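Adenylate isopentenyltransferase (Humulus lupulus, PDB 3A8T) catalyses the transfer of an isopentenyl group from dimethylallyl diphosphate to ATP, ADP or AMP, a step in cytokinin biosynthesis. Local coordinates at residues 176-181 against 331-336; 242-247 against 258-263. All coordinates share one frame; numbering follows the deposited sequence.

Contact 1: 176-181 against 331-336; sequences CFLWVD and KIVSRF
Cys176 and Phe336 meet by a CH-pi contact. The CB of Cys176 stands over the middle of the Phe336 ring, 3.4 Å from the centroid and only 3° off the ring normal, so all six ring carbons lie at nearly the same distance from it. SG of the same cysteine adds a sulfur-aromatic contact, 4.6 Å from the Phe336 centroid and tilted 24° from the normal. With SG anti to the backbone N (chi1 173°), the sulfur is carried on past the phenylalanine toward Ile332.

These residues join strand 174-181 of the parallel sheet of a P-loop NTPase-type fold to the C-terminal helix 315-338, which packs on one sheet face; segments 176-181 and 331-336 run almost exactly antiparallel, their axes approaching to 9.7 Å.

The remaining contacts are apolar. Cys176 SG touches Ile332 CG2 at 3.6 Å, and the same methyl meets Leu178 CD2 at 3.9 Å, the leucine and isoleucine side chains running alongside one another in opposite senses. The other leucine branch, CD1, reaches Val333 CG2 more loosely, at 4.3 Å. No hydrogen bond crosses between the segments. On the neighbouring strand 41-46, Leu43 touches both Cys176 and Val333, while Lys41 makes a cation-pi contact with Phe336 and Lys41 NZ hydrogen-bonds to the carbonyl oxygen of Phe336.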
loop_
_atom_site.group_PDB
_atom_site.type_symbol
_atom_site.label_atom_id
_atom_site.label_comp_id
_atom_site.label_asym_id
_atom_site.label_seq_id
_atom_site.Cartn_x
_atom_site.Cartn_y
_atom_site.Cartn_z
ATOM N N CYS A 176 17.461 2.304 -8.188
ATOM C CA CYS A 176 17.401 3.709 -7.804
ATOM C C CYS A 176 16.236 3.618 -6.810
ATOM O O CYS A 176 15.185 3.085 -7.128
ATOM C CB CYS A 176 17.042 4.624 -8.976
ATOM S SG CYS A 176 16.774 6.357 -8.490
ATOM N N PHE A 177 16.448 4.113 -5.599
ATOM C CA PHE A 177 15.457 4.038 -4.553
ATOM C C PHE A 177 14.921 5.396 -4.215
ATOM O O PHE A 177 15.662 6.223 -3.736
ATOM C CB PHE A 177 16.080 3.506 -3.263
ATOM C CG PHE A 177 16.636 2.127 -3.355
ATOM C CD1 PHE A 177 15.800 1.019 -3.311
ATOM C CD2 PHE A 177 18.013 1.923 -3.449
ATOM C CE1 PHE A 177 16.320 -0.281 -3.360
ATOM C CE2 PHE A 177 18.551 0.628 -3.503
ATOM C CZ PHE A 177 17.700 -0.472 -3.460
ATOM N N LEU A 178 13.648 5.653 -4.464
ATOM C CA LEU A 178 13.083 6.929 -4.055
ATOM C C LEU A 178 12.288 6.564 -2.801
ATOM O O LEU A 178 11.476 5.632 -2.830
ATOM C CB LEU A 178 12.136 7.502 -5.089
ATOM C CG LEU A 178 12.750 7.816 -6.450
ATOM C CD1 LEU A 178 11.725 8.418 -7.398
ATOM C CD2 LEU A 178 13.904 8.759 -6.229
ATOM N N TRP A 179 12.556 7.268 -1.713
ATOM C CA TRP A 179 11.862 7.038 -0.465
ATOM C C TRP A 179 11.046 8.304 -0.153
ATOM O O TRP A 179 11.617 9.377 0.061
ATOM C CB TRP A 179 12.871 6.720 0.658
ATOM C CG TRP A 179 12.344 6.817 2.057
ATOM C CD1 TRP A 179 11.087 6.499 2.495
ATOM C CD2 TRP A 179 13.078 7.198 3.223
ATOM N NE1 TRP A 179 10.998 6.663 3.861
ATOM C CE2 TRP A 179 12.203 7.090 4.328
ATOM C CE3 TRP A 179 14.390 7.633 3.443
ATOM C CZ2 TRP A 179 12.597 7.395 5.627
ATOM C CZ3 TRP A 179 14.785 7.945 4.741
ATOM C CH2 TRP A 179 13.896 7.825 5.818
ATOM N N VAL A 180 9.709 8.172 -0.178
ATOM C CA VAL A 180 8.824 9.293 0.112
ATOM C C VAL A 180 8.558 9.292 1.603
ATOM O O VAL A 180 7.971 8.375 2.137
ATOM C CB VAL A 180 7.463 9.226 -0.695
ATOM C CG1 VAL A 180 6.645 10.466 -0.448
ATOM C CG2 VAL A 180 7.754 9.135 -2.179
ATOM N N ASP A 181 9.025 10.325 2.275
ATOM C CA ASP A 181 8.884 10.402 3.703
ATOM C C ASP A 181 7.902 11.511 4.127
ATOM O O ASP A 181 7.753 12.550 3.476
ATOM C CB ASP A 181 10.302 10.588 4.275
ATOM C CG ASP A 181 10.356 10.602 5.811
ATOM O OD1 ASP A 181 9.831 9.669 6.493
ATOM O OD2 ASP A 181 10.968 11.556 6.333
ATOM N N LYS A 331 14.488 14.659 -11.681
ATOM C CA LYS A 331 15.922 14.866 -11.771
ATOM C C LYS A 331 16.723 13.606 -11.395
ATOM O O LYS A 331 17.645 13.182 -12.117
ATOM C CB LYS A 331 16.355 16.003 -10.864
ATOM C CG LYS A 331 15.823 17.334 -11.253
ATOM C CD LYS A 331 15.722 18.264 -10.050
ATOM C CE LYS A 331 17.083 18.764 -9.566
ATOM N NZ LYS A 331 17.003 19.970 -8.627
ATOM N N ILE A 332 16.384 13.005 -10.265
ATOM C CA ILE A 332 17.098 11.813 -9.849
ATOM C C ILE A 332 16.924 10.704 -10.905
ATOM O O ILE A 332 17.885 10.113 -11.320
ATOM C CB ILE A 332 16.570 11.307 -8.470
ATOM C CG1 ILE A 332 16.890 12.318 -7.373
ATOM C CG2 ILE A 332 17.153 9.925 -8.117
ATOM C CD1 ILE A 332 16.132 12.031 -6.021
ATOM N N VAL A 333 15.697 10.446 -11.357
ATOM C CA VAL A 333 15.462 9.348 -12.302
ATOM C C VAL A 333 16.167 9.620 -13.601
ATOM O O VAL A 333 16.810 8.768 -14.179
ATOM C CB VAL A 333 13.977 9.160 -12.543
ATOM C CG1 VAL A 333 13.749 8.280 -13.737
ATOM C CG2 VAL A 333 13.352 8.610 -11.324
ATOM N N SER A 334 16.030 10.845 -14.038
ATOM C CA SER A 334 16.690 11.333 -15.220
ATOM C C SER A 334 18.193 11.013 -15.166
ATOM O O SER A 334 18.767 10.522 -16.129
ATOM C CB SER A 334 16.479 12.829 -15.275
ATOM O OG SER A 334 16.500 13.260 -16.596
ATOM N N ARG A 335 18.846 11.266 -14.041
ATOM C CA ARG A 335 20.263 10.963 -14.010
ATOM C C ARG A 335 20.584 9.468 -13.947
ATOM O O ARG A 335 21.646 9.027 -14.391
ATOM C CB ARG A 335 20.898 11.700 -12.853
ATOM C CG ARG A 335 20.775 13.196 -13.028
ATOM C CD ARG A 335 21.116 13.873 -11.726
ATOM N NE ARG A 335 20.940 15.309 -11.767
ATOM C CZ ARG A 335 20.766 16.032 -10.670
ATOM N NH1 ARG A 335 20.741 15.397 -9.494
ATOM N NH2 ARG A 335 20.634 17.374 -10.738
ATOM N N PHE A 336 19.650 8.711 -13.389
ATOM C CA PHE A 336 19.740 7.272 -13.223
ATOM C C PHE A 336 19.553 6.619 -14.603
ATOM O O PHE A 336 20.131 5.562 -14.892
ATOM C CB PHE A 336 18.614 6.820 -12.285
ATOM C CG PHE A 336 18.393 5.334 -12.248
ATOM C CD1 PHE A 336 19.389 4.474 -11.784
ATOM C CD2 PHE A 336 17.145 4.792 -12.588
ATOM C CE1 PHE A 336 19.166 3.100 -11.645
ATOM C CE2 PHE A 336 16.897 3.391 -12.452
ATOM C CZ PHE A 336 17.916 2.556 -11.976
#

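Contact 2: 242-247 against 258-263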
loop_
_atom_site.group_PDB
_atom_site.type_symbol
_atom_site.label_atom_id
_atom_site.label_comp_id
_atom_site.label_asym_id
_atom_site.label_seq_id
_atom_site.Cartn_x
_atom_site.Cartn_y
_atom_site.Cartn_z
ATOM N N GLU A 242 -19.352 -9.839 14.249
ATOM C CA GLU A 242 -19.544 -10.945 15.171
ATOM C C GLU A 242 -20.850 -10.737 15.885
ATOM O O GLU A 242 -21.704 -11.620 15.966
ATOM C CB GLU A 242 -18.421 -10.988 16.213
ATOM C CG GLU A 242 -18.410 -12.303 16.919
ATOM C CD GLU A 242 -18.524 -13.429 15.913
ATOM O OE1 GLU A 242 -19.338 -14.352 16.114
ATOM O OE2 GLU A 242 -17.790 -13.378 14.907
ATOM N N LYS A 243 -20.987 -9.529 16.404
ATOM C CA LYS A 243 -22.190 -9.139 17.105
ATOM C C LYS A 243 -23.307 -8.677 16.207
ATOM O O LYS A 243 -24.462 -9.022 16.456
ATOM C CB LYS A 243 -21.864 -8.071 18.137
ATOM C CG LYS A 243 -21.198 -8.669 19.370
ATOM C CD LYS A 243 -20.845 -7.603 20.376
ATOM C CE LYS A 243 -20.062 -6.450 19.712
ATOM N NZ LYS A 243 -19.015 -6.983 18.759
ATOM N N PHE A 244 -22.976 -7.930 15.153
ATOM C CA PHE A 244 -23.989 -7.409 14.229
ATOM C C PHE A 244 -23.799 -7.883 12.797
ATOM O O PHE A 244 -23.208 -7.191 11.955
ATOM C CB PHE A 244 -23.961 -5.905 14.331
ATOM C CG PHE A 244 -24.211 -5.420 15.719
ATOM C CD1 PHE A 244 -25.486 -5.480 16.273
ATOM C CD2 PHE A 244 -23.198 -4.920 16.483
ATOM C CE1 PHE A 244 -25.732 -5.042 17.564
ATOM C CE2 PHE A 244 -23.443 -4.473 17.791
ATOM C CZ PHE A 244 -24.713 -4.540 18.320
ATOM N N ARG A 245 -24.290 -9.096 12.537
ATOM C CA ARG A 245 -24.148 -9.717 11.226
ATOM C C ARG A 245 -24.689 -8.784 10.179
ATOM O O ARG A 245 -25.598 -8.032 10.442
ATOM C CB ARG A 245 -24.875 -11.076 11.164
ATOM C CG ARG A 245 -24.422 -12.129 12.208
ATOM C CD ARG A 245 -22.883 -12.280 12.303
ATOM N NE ARG A 245 -22.426 -13.083 13.448
ATOM C CZ ARG A 245 -22.230 -14.394 13.379
ATOM N NH1 ARG A 245 -22.458 -14.998 12.219
ATOM N NH2 ARG A 245 -21.822 -15.101 14.451
ATOM N N PRO A 246 -24.099 -8.797 8.981
ATOM C CA PRO A 246 -24.512 -7.942 7.853
ATOM C C PRO A 246 -26.034 -7.972 7.495
ATOM O O PRO A 246 -26.584 -9.000 7.108
ATOM C CB PRO A 246 -23.614 -8.443 6.715
ATOM C CG PRO A 246 -22.392 -8.879 7.451
ATOM C CD PRO A 246 -22.919 -9.605 8.622
ATOM N N GLY A 247 -26.711 -6.838 7.620
ATOM C CA GLY A 247 -28.123 -6.832 7.315
ATOM C C GLY A 247 -29.007 -7.071 8.532
ATOM O O GLY A 247 -30.231 -6.913 8.472
ATOM N N ARG A 258 -26.905 1.191 21.851
ATOM C CA ARG A 258 -25.701 1.727 22.481
ATOM C C ARG A 258 -24.458 0.840 22.290
ATOM O O ARG A 258 -23.340 1.313 22.297
ATOM C CB ARG A 258 -25.988 1.961 23.974
ATOM C CG ARG A 258 -27.395 2.547 24.233
ATOM C CD ARG A 258 -27.620 3.102 25.656
ATOM N NE ARG A 258 -27.845 2.084 26.694
ATOM C CZ ARG A 258 -28.875 1.224 26.732
ATOM N NH1 ARG A 258 -29.817 1.226 25.779
ATOM N NH2 ARG A 258 -28.967 0.346 27.738
ATOM N N VAL A 259 -24.673 -0.459 22.126
ATOM C CA VAL A 259 -23.577 -1.390 21.932
ATOM C C VAL A 259 -23.176 -1.372 20.443
ATOM O O VAL A 259 -21.985 -1.429 20.112
ATOM C CB VAL A 259 -23.978 -2.862 22.401
ATOM C CG1 VAL A 259 -25.089 -3.425 21.534
ATOM C CG2 VAL A 259 -22.775 -3.797 22.318
ATOM N N ARG A 260 -24.174 -1.275 19.563
ATOM C CA ARG A 260 -23.947 -1.249 18.127
ATOM C C ARG A 260 -23.087 -0.060 17.759
ATOM O O ARG A 260 -22.130 -0.181 16.989
ATOM C CB ARG A 260 -25.268 -1.171 17.360
ATOM C CG ARG A 260 -25.099 -1.017 15.862
ATOM C CD ARG A 260 -26.437 -0.915 15.105
ATOM N NE ARG A 260 -27.317 -2.075 15.267
ATOM C CZ ARG A 260 -27.423 -3.086 14.396
ATOM N NH1 ARG A 260 -26.684 -3.090 13.291
ATOM N NH2 ARG A 260 -28.316 -4.066 14.590
ATOM N N ARG A 261 -23.431 1.087 18.328
ATOM C CA ARG A 261 -22.697 2.342 18.077
ATOM C C ARG A 261 -21.275 2.286 18.669
ATOM O O ARG A 261 -20.293 2.748 18.050
ATOM C CB ARG A 261 -23.481 3.515 18.681
ATOM C CG ARG A 261 -22.876 4.872 18.400
ATOM C CD ARG A 261 -23.681 5.944 19.091
ATOM N NE ARG A 261 -24.899 6.278 18.360
ATOM C CZ ARG A 261 -24.915 7.056 17.281
ATOM N NH1 ARG A 261 -23.764 7.556 16.842
ATOM N NH2 ARG A 261 -26.072 7.345 16.661
ATOM N N GLY A 262 -21.197 1.718 19.877
ATOM C CA GLY A 262 -19.929 1.556 20.559
ATOM C C GLY A 262 -19.079 0.555 19.753
ATOM O O GLY A 262 -17.889 0.775 19.563
ATOM N N ALA A 263 -19.673 -0.522 19.236
ATOM C CA ALA A 263 -18.865 -1.488 18.513
ATOM C C ALA A 263 -18.368 -0.937 17.193
ATOM O O ALA A 263 -17.241 -1.159 16.814
ATOM C CB ALA A 263 -19.636 -2.773 18.306
#
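Val259 and Phe244 touch at the rim of the aromatic ring: CG1 of Val259 lies in the ring plane, 3.4 Å from Phe244 CZ. The valine's chi1 of 65° sets this methyl between its own backbone N and carbonyl carbon, directed at the phenylalanine.

Arg260 follows and makes the broadest contact of segment 258-263. Its backbone takes part, CA lying 3.3 Å from Phe244 CE2, and its CB sits over one ring face, displaced toward the rim, in a CH-pi contact 3.9 Å from the ring centroid. Extended through its first two torsions, the side chain bends at chi3 (-60°) and carries the guanidinium back to the same phenylalanine. Phe244 CD1 then lies over the centre of the guanidinium, 3.6 Å from Arg260 CZ, with the two planes inclined by 39°. This is a tilted approach rather than a parallel stack. Asp248 and Glu250 form long, weak ion pairs with Arg260 NH2.

One turn on from Val259, Ala263 presents its CB to the edge of the Phe244 ring, 4.2 Å from CE2. The same methyl meets Lys243 CE at 4.0 Å, the bend at the lysine's chi3 placing CE there. Tyr240, from helix 234-243, also touches Ala263 and Arg260, and its ring meets that of Phe244.

The turn leaving helix 234-243 is thus seated on the first turns of helix 257-289. No hydrogen bond crosses between the two segments: they are held by apolar and CH-pi packing around Phe244, by the Lys243-Ala263 pair and by the tilted approach of the Arg260 guanidinium, whose charge probably feels only a weak pull from Asp248 and Glu250. Such a contact has little directional bonding.

In the fold
The two contacts lie on opposite sides of the centre of the chain, with centres 47 Å apart and nearest atoms about 31 Å apart. Along the sequence contact 2 is nested within contact 1: strand 174-181 comes first, then helices 234-243 and 257-289, and finally helix 315-338. They share no segment, yet helix 257-289 spans between their regions, its beginning lying in contact 2 and its later residues Ile286 and Leu287 touching Trp179 of the strand. Contact 1 thus fastens the C-terminal helix to the sheet of the nucleotide-binding core, whereas contact 2 packs the end of helix 234-243 and the loop after it against the start of the next helix, away from the annotated ATP-binding residues.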